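Local coordinates for protein tyrosinase (Burkholderia thailandensis, PDB 5ZRD) that probably hydroxylates monophenols to catechols and oxidises these to quinones at a pair of copper ions, as tyrosinases do, at residues 175-180 / 301-306; 238-243 / 273-278; 279-284 / 465-470; 285-290 / 508-513. One frame throughout, in Å; residues are numbered along the deposited sequence.

Contact 1. Residues 175-180 / 301-306; sequences YVTVRY and NGDMGE
Tyr175 swings its ring anti to the backbone N (chi1 171°), toward loop 301-306, while Asp303 holds its carboxylate carbon beside its own N (chi1 -68°); the two side chains therefore approach from opposite directions, and the phenol OH donates to Asp303 OD1 over 2.6 Å. The hydroxyl meets this oxygen on its syn side, slightly out of the carboxylate plane. Ring and carboxylate planes lie 59° apart, with Asp303 CG at the ring edge. A second donor, Val178 N, reaches the same OD1 at 3.1 Å, nearly along the C-O axis, and Thr177 CB lies 3.6 Å from Asp303 OD1. The backbone answers in return: Asp303 N donates to Val178 O over 3.1 Å, so one aspartate and one valine are joined by two bonds of opposite direction. Residues 175-180 are irregular chain, whereas 301-306 is a loop holding the 3-10 segment 303-305, both within the central domain of the tyrosinase; Gly305 N bonds to Gly302 O. A water donates to Val178 O and accepts from Met304 N, extending the link into that turn. The other carboxylate oxygen, OD2, forms a salt bridge with Lys171 and accepts from Thr309 OG1, which should favour an ionised Asp303. Gly302 CA lies 3.4 Å from Val178 O. Just beyond the aspartate, Met304 O accepts a hydrogen bond from the copper ligand His281.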
loop_
_atom_site.group_PDB
_atom_site.type_symbol
_atom_site.label_atom_id
_atom_site.label_comp_id
_atom_site.label_asym_id
_atom_site.label_seq_id
_atom_site.Cartn_x
_atom_site.Cartn_y
_atom_site.Cartn_z
ATOM N N TYR A 175 -8.951 -30.658 14.168
ATOM C CA TYR A 175 -7.706 -30.549 14.908
ATOM C C TYR A 175 -7.977 -30.678 16.416
ATOM O O TYR A 175 -8.933 -30.088 16.893
ATOM C CB TYR A 175 -7.049 -29.200 14.611
ATOM C CG TYR A 175 -5.878 -28.951 15.517
ATOM C CD1 TYR A 175 -4.675 -29.615 15.312
ATOM C CD2 TYR A 175 -6.008 -28.125 16.628
ATOM C CE1 TYR A 175 -3.599 -29.400 16.157
ATOM C CE2 TYR A 175 -4.958 -27.949 17.515
ATOM C CZ TYR A 175 -3.752 -28.593 17.277
ATOM O OH TYR A 175 -2.705 -28.399 18.119
ATOM N N VAL A 176 -7.151 -31.408 17.162
ATOM C CA VAL A 176 -7.346 -31.525 18.619
ATOM C C VAL A 176 -6.169 -30.829 19.332
ATOM O O VAL A 176 -4.995 -30.953 18.951
ATOM C CB VAL A 176 -7.552 -32.997 19.056
ATOM C CG1 VAL A 176 -6.585 -33.945 18.380
ATOM C CG2 VAL A 176 -7.491 -33.231 20.557
ATOM N N THR A 177 -6.480 -30.076 20.391
ATOM C CA THR A 177 -5.457 -29.278 21.025
ATOM C C THR A 177 -4.501 -30.247 21.690
ATOM O O THR A 177 -4.979 -31.322 22.114
ATOM C CB THR A 177 -6.032 -28.255 22.006
ATOM O OG1 THR A 177 -6.813 -28.916 22.996
ATOM C CG2 THR A 177 -6.908 -27.221 21.331
ATOM N N VAL A 178 -3.218 -29.864 21.769
ATOM C CA VAL A 178 -2.234 -30.667 22.476
ATOM C C VAL A 178 -1.413 -29.815 23.439
ATOM O O VAL A 178 -1.214 -28.656 23.237
ATOM C CB VAL A 178 -1.288 -31.397 21.499
ATOM C CG1 VAL A 178 -2.089 -32.292 20.577
ATOM C CG2 VAL A 178 -0.401 -30.450 20.693
ATOM N N ARG A 179 -0.900 -30.506 24.442
ATOM C CA ARG A 179 -0.017 -30.023 25.457
ATOM C C ARG A 179 1.313 -30.760 25.328
ATOM O O ARG A 179 1.413 -31.768 24.612
ATOM C CB ARG A 179 -0.640 -30.301 26.827
ATOM C CG ARG A 179 -1.908 -29.492 27.101
ATOM C CD ARG A 179 -2.752 -30.098 28.203
ATOM N NE ARG A 179 -4.044 -29.408 28.313
ATOM C CZ ARG A 179 -5.046 -29.874 29.026
ATOM N NH1 ARG A 179 -4.824 -30.888 29.844
ATOM N NH2 ARG A 179 -6.262 -29.358 28.909
ATOM N N TYR A 180 2.330 -30.210 25.971
ATOM C CA TYR A 180 3.578 -30.896 26.165
ATOM C C TYR A 180 3.265 -32.346 26.538
ATOM O O TYR A 180 2.422 -32.555 27.375
ATOM C CB TYR A 180 4.345 -30.184 27.269
ATOM C CG TYR A 180 5.642 -30.792 27.718
ATOM C CD1 TYR A 180 5.673 -31.770 28.708
ATOM C CD2 TYR A 180 6.849 -30.332 27.220
ATOM C CE1 TYR A 180 6.867 -32.332 29.133
ATOM C CE2 TYR A 180 8.053 -30.870 27.643
ATOM C CZ TYR A 180 8.062 -31.868 28.613
ATOM O OH TYR A 180 9.252 -32.337 29.088
ATOM N N ASN A 301 5.252 -28.048 20.029
ATOM C CA ASN A 301 4.564 -26.796 19.693
ATOM C C ASN A 301 3.083 -26.899 20.103
ATOM O O ASN A 301 2.155 -26.879 19.267
ATOM C CB ASN A 301 4.702 -26.474 18.211
ATOM C CG ASN A 301 6.089 -26.033 17.800
ATOM O OD1 ASN A 301 6.814 -25.371 18.555
ATOM N ND2 ASN A 301 6.424 -26.290 16.548
ATOM N N GLY A 302 2.877 -26.982 21.400
ATOM C CA GLY A 302 1.544 -27.119 21.964
ATOM C C GLY A 302 0.755 -25.820 21.914
ATOM O O GLY A 302 1.309 -24.744 21.792
ATOM N N ASP A 303 -0.556 -25.922 21.984
ATOM C CA ASP A 303 -1.355 -24.748 21.753
ATOM C C ASP A 303 -1.107 -23.660 22.797
ATOM O O ASP A 303 -1.004 -22.500 22.446
ATOM C CB ASP A 303 -2.836 -25.112 21.615
ATOM C CG ASP A 303 -3.118 -25.896 20.357
ATOM O OD1 ASP A 303 -2.970 -27.134 20.430
ATOM O OD2 ASP A 303 -3.458 -25.284 19.301
ATOM N N MET A 304 -0.931 -24.056 24.054
ATOM C CA MET A 304 -0.729 -23.130 25.188
ATOM C C MET A 304 0.605 -22.363 25.083
ATOM O O MET A 304 0.789 -21.387 25.786
ATOM C CB MET A 304 -0.755 -23.905 26.512
ATOM C CG MET A 304 -2.153 -24.126 27.068
ATOM S SD MET A 304 -2.945 -22.623 27.681
ATOM C CE MET A 304 -1.953 -22.268 29.122
ATOM N N GLY A 305 1.527 -22.778 24.214
ATOM C CA GLY A 305 2.897 -22.273 24.207
ATOM C C GLY A 305 3.066 -20.925 23.542
ATOM O O GLY A 305 4.115 -20.342 23.691
ATOM N N GLU A 306 2.045 -20.449 22.817
ATOM C CA GLU A 306 2.047 -19.198 22.103
ATOM C C GLU A 306 0.616 -18.624 22.186
ATOM O O GLU A 306 -0.353 -19.333 22.529
ATOM C CB GLU A 306 2.414 -19.383 20.626
ATOM C CG GLU A 306 3.915 -19.461 20.334
ATOM C CD GLU A 306 4.682 -20.728 20.721
ATOM O OE1 GLU A 306 4.060 -21.769 20.969
ATOM O OE2 GLU A 306 5.928 -20.654 20.770
HETATM O O HOH W 1 -1.904 -26.634 24.808
#

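Contact 2. Residues 238-243 / 273-278; sequences YAKYVR and VESPHN. With CU (copper (II) ion), chain K.
Pro276 sets its CB over one face of the Tyr241 ring where helix 237-244 packs nearly antiparallel on the first turn of helix 274-285, one of the helices that carry copper ligands in the tyrosinase fold. The short segments run 160° apart with their axes 8.7 Å from each other at closest. Pro276 CB sits over the centre of the tyrosine ring, 3.6 Å from its centroid and close to the ring normal, a CH-pi contact. Pro276 CG leans out over the ring margin and approaches CD1 of Tyr241 to 3.5 Å. At the edge of the same ring, near its plane, Val273 CG2 makes a looser apolar contact. The phenol OH passes beyond the proline and is hydrogen-bonded to Glu119. Lys240 CB also meets Pro276 CB, and the bend at chi2 brings Lys240 CD alongside Ser275 OG at 3.9 Å. No hydrogen bond crosses between residues 238-243 and 273-278, so the fit is one of shape and apolar surface. His277, next along the helix, turns its ring away from this interface to the copper ion, whose other protein ligands are His281 and His320. Its ND1 donates in the ring plane to Glu274 O over 3.1 Å, which helps to fix the imidazole's rotation while NE2 binds copper at 2.1 Å.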
loop_
_atom_site.group_PDB
_atom_site.type_symbol
_atom_site.label_atom_id
_atom_site.label_comp_id
_atom_site.label_asym_id
_atom_site.label_seq_id
_atom_site.Cartn_x
_atom_site.Cartn_y
_atom_site.Cartn_z
ATOM N N TYR A 238 6.986 -20.952 41.533
ATOM C CA TYR A 238 6.409 -20.716 42.837
ATOM C C TYR A 238 6.919 -19.392 43.426
ATOM O O TYR A 238 6.110 -18.473 43.820
ATOM C CB TYR A 238 6.699 -21.897 43.764
ATOM C CG TYR A 238 6.195 -21.727 45.171
ATOM C CD1 TYR A 238 6.936 -21.049 46.129
ATOM C CD2 TYR A 238 4.963 -22.241 45.549
ATOM C CE1 TYR A 238 6.464 -20.903 47.433
ATOM C CE2 TYR A 238 4.481 -22.100 46.844
ATOM C CZ TYR A 238 5.236 -21.434 47.793
ATOM O OH TYR A 238 4.749 -21.306 49.059
ATOM N N ALA A 239 8.244 -19.290 43.479
ATOM C CA ALA A 239 8.901 -18.050 43.916
ATOM C C ALA A 239 8.429 -16.850 43.085
ATOM O O ALA A 239 8.296 -15.765 43.631
ATOM C CB ALA A 239 10.400 -18.179 43.798
ATOM N N LYS A 240 8.300 -17.013 41.766
ATOM C CA LYS A 240 7.959 -15.869 40.933
ATOM C C LYS A 240 6.532 -15.376 41.255
ATOM O O LYS A 240 6.280 -14.187 41.284
ATOM C CB LYS A 240 8.116 -16.247 39.459
ATOM C CG LYS A 240 9.526 -16.156 38.889
ATOM C CD LYS A 240 9.489 -15.802 37.406
ATOM C CE LYS A 240 10.853 -15.698 36.746
ATOM N NZ LYS A 240 11.426 -14.337 36.888
ATOM N N TYR A 241 5.596 -16.289 41.545
ATOM C CA TYR A 241 4.222 -15.913 41.931
ATOM C C TYR A 241 4.215 -15.210 43.295
ATOM O O TYR A 241 3.536 -14.200 43.464
ATOM C CB TYR A 241 3.331 -17.142 41.945
ATOM C CG TYR A 241 2.527 -17.433 40.703
ATOM C CD1 TYR A 241 1.805 -16.438 40.055
ATOM C CD2 TYR A 241 2.378 -18.736 40.245
ATOM C CE1 TYR A 241 1.040 -16.713 38.928
ATOM C CE2 TYR A 241 1.597 -19.024 39.138
ATOM C CZ TYR A 241 0.921 -18.014 38.478
ATOM O OH TYR A 241 0.116 -18.278 37.403
ATOM N N VAL A 242 5.015 -15.700 44.243
ATOM C CA VAL A 242 5.175 -15.035 45.551
ATOM C C VAL A 242 5.716 -13.624 45.333
ATOM O O VAL A 242 5.125 -12.658 45.819
ATOM C CB VAL A 242 6.064 -15.812 46.543
ATOM C CG1 VAL A 242 6.312 -15.000 47.804
ATOM C CG2 VAL A 242 5.499 -17.184 46.904
ATOM N N ARG A 243 6.763 -13.480 44.532
ATOM C CA ARG A 243 7.324 -12.130 44.225
ATOM C C ARG A 243 6.249 -11.175 43.681
ATOM O O ARG A 243 6.246 -9.975 44.033
ATOM C CB ARG A 243 8.422 -12.188 43.155
ATOM C CG ARG A 243 9.839 -12.321 43.683
ATOM C CD ARG A 243 10.831 -11.397 42.996
ATOM N NE ARG A 243 12.160 -11.729 43.490
ATOM C CZ ARG A 243 12.716 -11.225 44.595
ATOM N NH1 ARG A 243 12.201 -10.146 45.166
ATOM N NH2 ARG A 243 13.789 -11.804 45.117
ATOM N N VAL A 273 2.633 -10.042 37.530
ATOM C CA VAL A 273 1.906 -11.296 37.544
ATOM C C VAL A 273 2.012 -11.972 36.169
ATOM O O VAL A 273 1.913 -13.185 36.076
ATOM C CB VAL A 273 0.430 -11.130 37.950
ATOM C CG1 VAL A 273 -0.374 -10.300 36.968
ATOM C CG2 VAL A 273 -0.206 -12.499 38.135
ATOM N N GLU A 274 2.205 -11.176 35.114
ATOM C CA GLU A 274 2.300 -11.680 33.750
ATOM C C GLU A 274 3.468 -12.676 33.582
ATOM O O GLU A 274 3.418 -13.505 32.682
ATOM C CB GLU A 274 2.459 -10.544 32.739
ATOM C CG GLU A 274 2.091 -10.959 31.334
ATOM C CD GLU A 274 2.176 -9.864 30.279
ATOM O OE1 GLU A 274 1.758 -10.129 29.084
ATOM O OE2 GLU A 274 2.728 -8.777 30.612
ATOM N N SER A 275 4.496 -12.548 34.410
ATOM C CA SER A 275 5.745 -13.299 34.265
ATOM C C SER A 275 5.541 -14.782 34.606
ATOM O O SER A 275 5.717 -15.635 33.765
ATOM C CB SER A 275 6.853 -12.634 35.066
ATOM O OG SER A 275 8.125 -13.203 34.776
ATOM N N PRO A 276 5.176 -15.093 35.847
ATOM C CA PRO A 276 4.906 -16.467 36.205
ATOM C C PRO A 276 3.795 -17.085 35.355
ATOM O O PRO A 276 3.834 -18.300 35.054
ATOM C CB PRO A 276 4.483 -16.428 37.683
ATOM C CG PRO A 276 4.210 -14.968 37.940
ATOM C CD PRO A 276 5.214 -14.280 37.048
ATOM N N HIS A 277 2.845 -16.241 34.961
ATOM C CA HIS A 277 1.793 -16.597 33.991
ATOM C C HIS A 277 2.419 -17.131 32.699
ATOM O O HIS A 277 2.088 -18.226 32.264
ATOM C CB HIS A 277 0.851 -15.422 33.731
ATOM C CG HIS A 277 0.293 -15.383 32.348
ATOM N ND1 HIS A 277 0.985 -14.812 31.292
ATOM C CD2 HIS A 277 -0.885 -15.785 31.836
ATOM C CE1 HIS A 277 0.253 -14.876 30.188
ATOM N NE2 HIS A 277 -0.902 -15.452 30.488
ATOM N N ASN A 278 3.299 -16.336 32.111
ATOM C CA ASN A 278 4.082 -16.732 30.951
ATOM C C ASN A 278 4.712 -18.115 31.180
ATOM O O ASN A 278 4.614 -18.991 30.291
ATOM C CB ASN A 278 5.128 -15.679 30.603
ATOM C CG ASN A 278 4.535 -14.444 29.969
ATOM O OD1 ASN A 278 3.318 -14.339 29.816
ATOM N ND2 ASN A 278 5.387 -13.503 29.603
HETATM CU CU CU K . -2.441 -16.631 29.595
#

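Contact 3. Residues 279-284 / 465-470; sequences DIHLAV and SILSRW. With CU (copper (II) ion), chain K; O (oxygen atom), chain L.
Ser465 OG donates to Asp279 OD1 over 2.6 Å in a hydrogen bond between helix 274-285 and the end of strand 456-466. The hydroxyl reaches the anti side of the carboxylate oxygen, 20° out of its plane. A water bridges the same two residues, donating to OD1 and accepting from Ser465 N, while Asp279 OD2 is bonded to His463.

Apolar contacts follow one turn along. Leu467 extends its CG anti to the backbone N (chi1 178°), bringing both methyls to the helix: CD1 touches Leu282 CD2 at 3.9 Å and His281 CB at the same distance. Leu282 CD1, in turn, packs against the CB of Ser465. The other methyl of Leu467, CD2, lies over one face of the His281 ring, a CH-pi contact 4.0 Å from the centroid.

Metal coordination completes the group. His281 NE2 binds copper at 2.0 Å, with ND1 already engaged by Met304 O, so the imidazole is fixed at both nitrogens. The bound oxygen atom lies 2.2 Å from the copper and 4.0 Å from Leu467 CD2, making this leucine part of the pocket wall beside the histidine-ligated dicopper centre characteristic of tyrosinases.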
loop_
_atom_site.group_PDB
_atom_site.type_symbol
_atom_site.label_atom_id
_atom_site.label_comp_id
_atom_site.label_asym_id
_atom_site.label_seq_id
_atom_site.Cartn_x
_atom_site.Cartn_y
_atom_site.Cartn_z
ATOM N N ASP A 279 5.302 -18.340 32.353
ATOM C CA ASP A 279 5.968 -19.632 32.635
ATOM C C ASP A 279 5.030 -20.819 32.464
ATOM O O ASP A 279 5.418 -21.841 31.888
ATOM C CB ASP A 279 6.554 -19.663 34.055
ATOM C CG ASP A 279 7.648 -18.603 34.285
ATOM O OD1 ASP A 279 8.273 -18.096 33.309
ATOM O OD2 ASP A 279 7.881 -18.274 35.467
ATOM N N ILE A 280 3.790 -20.682 32.942
ATOM C CA ILE A 280 2.874 -21.791 33.011
ATOM C C ILE A 280 2.462 -22.111 31.574
ATOM O O ILE A 280 2.355 -23.249 31.210
ATOM C CB ILE A 280 1.673 -21.502 33.951
ATOM C CG1 ILE A 280 2.051 -21.476 35.438
ATOM C CG2 ILE A 280 0.535 -22.473 33.730
ATOM C CD1 ILE A 280 2.707 -22.753 35.976
ATOM N N HIS A 281 2.194 -21.098 30.778
ATOM C CA HIS A 281 1.961 -21.294 29.383
ATOM C C HIS A 281 3.118 -22.075 28.744
ATOM O O HIS A 281 2.878 -22.935 27.953
ATOM C CB HIS A 281 1.833 -19.937 28.688
ATOM C CG HIS A 281 0.462 -19.355 28.709
ATOM N ND1 HIS A 281 -0.397 -19.474 27.635
ATOM C CD2 HIS A 281 -0.167 -18.590 29.630
ATOM C CE1 HIS A 281 -1.496 -18.791 27.893
ATOM N NE2 HIS A 281 -1.408 -18.281 29.140
ATOM N N LEU A 282 4.375 -21.717 29.001
ATOM C CA LEU A 282 5.440 -22.381 28.291
ATOM C C LEU A 282 5.598 -23.826 28.795
ATOM O O LEU A 282 5.892 -24.718 28.026
ATOM C CB LEU A 282 6.748 -21.601 28.437
ATOM C CG LEU A 282 6.772 -20.190 27.862
ATOM C CD1 LEU A 282 8.192 -19.761 27.530
ATOM C CD2 LEU A 282 5.888 -20.032 26.636
ATOM N N ALA A 283 5.447 -24.061 30.083
ATOM C CA ALA A 283 5.593 -25.409 30.630
ATOM C C ALA A 283 4.518 -26.336 30.046
ATOM O O ALA A 283 4.802 -27.403 29.471
ATOM C CB ALA A 283 5.505 -25.355 32.130
ATOM N N VAL A 284 3.266 -25.917 30.175
ATOM C CA VAL A 284 2.146 -26.674 29.658
ATOM C C VAL A 284 2.194 -26.739 28.126
ATOM O O VAL A 284 1.752 -27.721 27.532
ATOM C CB VAL A 284 0.836 -26.050 30.142
ATOM C CG1 VAL A 284 -0.345 -26.625 29.381
ATOM C CG2 VAL A 284 0.658 -26.231 31.641
ATOM N N SER A 465 10.658 -16.029 30.785
ATOM C CA SER A 465 9.789 -16.577 29.786
ATOM C C SER A 465 9.188 -15.445 28.944
ATOM O O SER A 465 8.468 -14.608 29.456
ATOM C CB SER A 465 8.706 -17.393 30.447
ATOM O OG SER A 465 9.201 -18.635 30.964
ATOM N N ILE A 466 9.457 -15.449 27.655
ATOM C CA ILE A 466 8.799 -14.535 26.713
ATOM C C ILE A 466 7.711 -15.326 25.964
ATOM O O ILE A 466 7.968 -16.102 25.005
ATOM C CB ILE A 466 9.811 -13.888 25.749
ATOM C CG1 ILE A 466 10.925 -13.110 26.461
ATOM C CG2 ILE A 466 9.088 -12.952 24.789
ATOM C CD1 ILE A 466 11.995 -13.967 27.075
ATOM N N LEU A 467 6.496 -15.180 26.446
ATOM C CA LEU A 467 5.336 -15.737 25.762
ATOM C C LEU A 467 5.065 -14.866 24.559
ATOM O O LEU A 467 4.813 -13.678 24.726
ATOM C CB LEU A 467 4.126 -15.693 26.684
ATOM C CG LEU A 467 2.811 -16.193 26.113
ATOM C CD1 LEU A 467 2.911 -17.658 25.720
ATOM C CD2 LEU A 467 1.697 -15.997 27.131
ATOM N N SER A 468 5.194 -15.444 23.386
ATOM C CA SER A 468 5.038 -14.647 22.200
ATOM C C SER A 468 4.033 -15.340 21.270
ATOM O O SER A 468 3.062 -15.940 21.739
ATOM C CB SER A 468 6.375 -14.383 21.574
ATOM O OG SER A 468 6.237 -13.511 20.455
ATOM N N ARG A 469 4.289 -15.317 19.978
ATOM C CA ARG A 469 3.280 -15.649 18.985
ATOM C C ARG A 469 3.978 -16.284 17.776
ATOM O O ARG A 469 5.163 -15.980 17.527
ATOM C CB ARG A 469 2.593 -14.344 18.579
ATOM C CG ARG A 469 3.596 -13.321 18.064
ATOM C CD ARG A 469 2.987 -12.114 17.391
ATOM N NE ARG A 469 2.364 -12.594 16.178
ATOM C CZ ARG A 469 1.628 -11.855 15.366
ATOM N NH1 ARG A 469 1.116 -12.408 14.275
ATOM N NH2 ARG A 469 1.428 -10.578 15.651
ATOM N N TRP A 470 3.293 -17.149 17.035
ATOM C CA TRP A 470 3.788 -17.502 15.716
ATOM C C TRP A 470 3.563 -16.314 14.785
ATOM O O TRP A 470 2.532 -15.677 14.908
ATOM C CB TRP A 470 3.049 -18.729 15.186
ATOM C CG TRP A 470 3.191 -19.931 16.055
ATOM C CD1 TRP A 470 2.205 -20.552 16.760
ATOM C CD2 TRP A 470 4.405 -20.654 16.319
ATOM N NE1 TRP A 470 2.716 -21.623 17.434
ATOM C CE2 TRP A 470 4.063 -21.716 17.181
ATOM C CE3 TRP A 470 5.727 -20.523 15.886
ATOM C CZ2 TRP A 470 5.005 -22.643 17.634
ATOM C CZ3 TRP A 470 6.655 -21.449 16.313
ATOM C CH2 TRP A 470 6.290 -22.504 17.165
HETATM CU CU CU K . -2.441 -16.631 29.595
HETATM O O O L . -2.112 -15.268 27.940
HETATM O O HOH W 2 9.346 -15.709 33.395
#

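Contact 4. Residues 285-290 / 508-513; sequences GGFDYG and IHRGGG
A Schellman motif ends helix 274-285, and Arg510, just past the end of strand 502-509, reaches across to the carbonyl at this helix terminus. Its NH2 donates to Gly285 O over 3.0 Å, with an N-H...O angle of 156°. The oxygen lies at the edge of the guanidinium, in its plane, although seen from the carbonyl the donor is tilted 33° from the plane of the acceptor. A positive group placed at the C-terminal end of a helix probably interacts well with the helix dipole. Gly286 takes the positive phi of the motif.

The phenyl ring of Phe287 lies next to the guanidinium, and CE1 sits over the centre of one guanidinium face, 3.3 Å from Arg510 CZ. The two planes are inclined by 36°, so the ring leans its CE1 corner onto the flat cation. The bend at chi2 of Arg510 turns the chain back toward the ring, where Arg510 CD touches Phe287 CZ at 3.7 Å. On the far margin of the phenyl, CD2 packs against Ile508 CG2 at 3.9 Å, and Ile508 O lies near the ring plane, 3.6 Å from CE2.

Arg510 is held further by a salt bridge from NE to Glu306 and by NH1 bonds to Ala298 O and Ala300 O. Phe287 thus sits between the end of helix 274-285 and the mixed sheet, with Ile442 of strand 441-450 also against its ring, while His509 pairs through its backbone with strand 295-297.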
loop_
_atom_site.group_PDB
_atom_site.type_symbol
_atom_site.label_atom_id
_atom_site.label_comp_id
_atom_site.label_asym_id
_atom_site.label_seq_id
_atom_site.Cartn_x
_atom_site.Cartn_y
_atom_site.Cartn_z
ATOM N N GLY A 285 2.698 -25.701 27.471
ATOM C CA GLY A 285 2.608 -25.569 25.988
ATOM C C GLY A 285 3.877 -25.964 25.219
ATOM O O GLY A 285 3.946 -25.694 24.002
ATOM N N GLY A 286 4.890 -26.544 25.878
ATOM C CA GLY A 286 5.919 -27.337 25.173
ATOM C C GLY A 286 7.378 -27.106 25.563
ATOM O O GLY A 286 8.271 -27.738 24.946
ATOM N N PHE A 287 7.681 -26.245 26.541
ATOM C CA PHE A 287 9.074 -26.024 26.967
ATOM C C PHE A 287 9.416 -26.853 28.221
ATOM O O PHE A 287 8.785 -26.716 29.309
ATOM C CB PHE A 287 9.300 -24.541 27.245
ATOM C CG PHE A 287 9.209 -23.678 26.023
ATOM C CD1 PHE A 287 7.982 -23.378 25.469
ATOM C CD2 PHE A 287 10.348 -23.181 25.420
ATOM C CE1 PHE A 287 7.886 -22.604 24.327
ATOM C CE2 PHE A 287 10.251 -22.371 24.300
ATOM C CZ PHE A 287 9.020 -22.093 23.754
ATOM N N ASP A 288 10.400 -27.734 28.051
ATOM C CA ASP A 288 11.086 -28.450 29.137
ATOM C C ASP A 288 11.772 -27.440 30.014
ATOM O O ASP A 288 12.523 -26.659 29.456
ATOM C CB ASP A 288 12.195 -29.338 28.519
ATOM C CG ASP A 288 12.261 -30.740 29.122
ATOM O OD1 ASP A 288 11.624 -31.041 30.162
ATOM O OD2 ASP A 288 12.972 -31.576 28.522
ATOM N N TYR A 289 11.583 -27.417 31.350
ATOM C CA TYR A 289 12.419 -26.471 32.182
ATOM C C TYR A 289 13.910 -26.704 31.888
ATOM O O TYR A 289 14.710 -25.747 31.867
ATOM C CB TYR A 289 12.215 -26.590 33.698
ATOM C CG TYR A 289 12.705 -25.389 34.482
ATOM C CD1 TYR A 289 12.149 -24.134 34.264
ATOM C CD2 TYR A 289 13.711 -25.485 35.443
ATOM C CE1 TYR A 289 12.567 -23.016 34.976
ATOM C CE2 TYR A 289 14.159 -24.369 36.146
ATOM C CZ TYR A 289 13.575 -23.127 35.926
ATOM O OH TYR A 289 13.951 -21.998 36.623
ATOM N N GLY A 290 14.256 -27.967 31.639
ATOM C CA GLY A 290 15.547 -28.312 31.060
ATOM C C GLY A 290 16.655 -28.039 32.054
ATOM O O GLY A 290 16.437 -28.112 33.269
ATOM N N ILE A 508 16.235 -20.924 25.039
ATOM C CA ILE A 508 15.481 -22.080 24.630
ATOM C C ILE A 508 14.339 -21.576 23.744
ATOM O O ILE A 508 13.491 -20.813 24.219
ATOM C CB ILE A 508 14.971 -22.865 25.851
ATOM C CG1 ILE A 508 16.112 -23.256 26.800
ATOM C CG2 ILE A 508 14.165 -24.075 25.406
ATOM C CD1 ILE A 508 15.629 -23.813 28.130
ATOM N N HIS A 509 14.321 -21.994 22.485
ATOM C CA HIS A 509 13.458 -21.352 21.523
ATOM C C HIS A 509 12.810 -22.391 20.601
ATOM O O HIS A 509 13.142 -23.566 20.631
ATOM C CB HIS A 509 14.246 -20.305 20.758
ATOM C CG HIS A 509 15.429 -20.882 20.089
ATOM N ND1 HIS A 509 15.375 -21.327 18.790
ATOM C CD2 HIS A 509 16.673 -21.144 20.546
ATOM C CE1 HIS A 509 16.559 -21.808 18.453
ATOM N NE2 HIS A 509 17.376 -21.716 19.518
ATOM N N ARG A 510 11.859 -21.941 19.802
ATOM C CA ARG A 510 11.165 -22.841 18.868
ATOM C C ARG A 510 12.037 -23.154 17.637
ATOM O O ARG A 510 11.815 -24.156 16.942
ATOM C CB ARG A 510 9.854 -22.200 18.435
ATOM C CG ARG A 510 8.905 -21.876 19.582
ATOM C CD ARG A 510 8.475 -23.123 20.292
ATOM N NE ARG A 510 7.179 -23.032 20.958
ATOM C CZ ARG A 510 6.637 -24.044 21.606
ATOM N NH1 ARG A 510 7.372 -25.122 21.843
ATOM N NH2 ARG A 510 5.374 -23.993 21.991
ATOM N N GLY A 511 13.004 -22.300 17.344
ATOM C CA GLY A 511 13.815 -22.417 16.105
ATOM C C GLY A 511 12.966 -22.572 14.840
ATOM O O GLY A 511 13.223 -23.468 14.031
ATOM N N GLY A 512 11.949 -21.720 14.672
ATOM C CA GLY A 512 11.058 -21.768 13.500
ATOM C C GLY A 512 9.960 -22.826 13.608
ATOM O O GLY A 512 8.909 -22.697 12.959
ATOM N N GLY A 513 10.183 -23.882 14.399
ATOM C CA GLY A 513 9.255 -25.024 14.473
ATOM C C GLY A 513 9.265 -25.851 13.195
ATOM O O GLY A 513 8.304 -26.583 12.918
#

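In the fold
All four contacts are largely buried, and three of them meet around helix 274-285: contact 2 uses its first turn, contact 3 its middle and contact 4 its C-terminal end. Contact 2 joins helix to helix mainly through apolar surfaces, without a hydrogen bond between the segments, whereas contacts 3 and 4 tie the helix to strands of the same sheet with hydrogen bonds as well as packing. Contact 1 differs in joining two loops almost wholly by polar bonds. Contacts 2 and 3 reach the same copper through different histidines; contact 1 borders that site. Contacts 1 and 4 are also joined by a probable hydrogen bond between Tyr180 OH and Asp288 OD1.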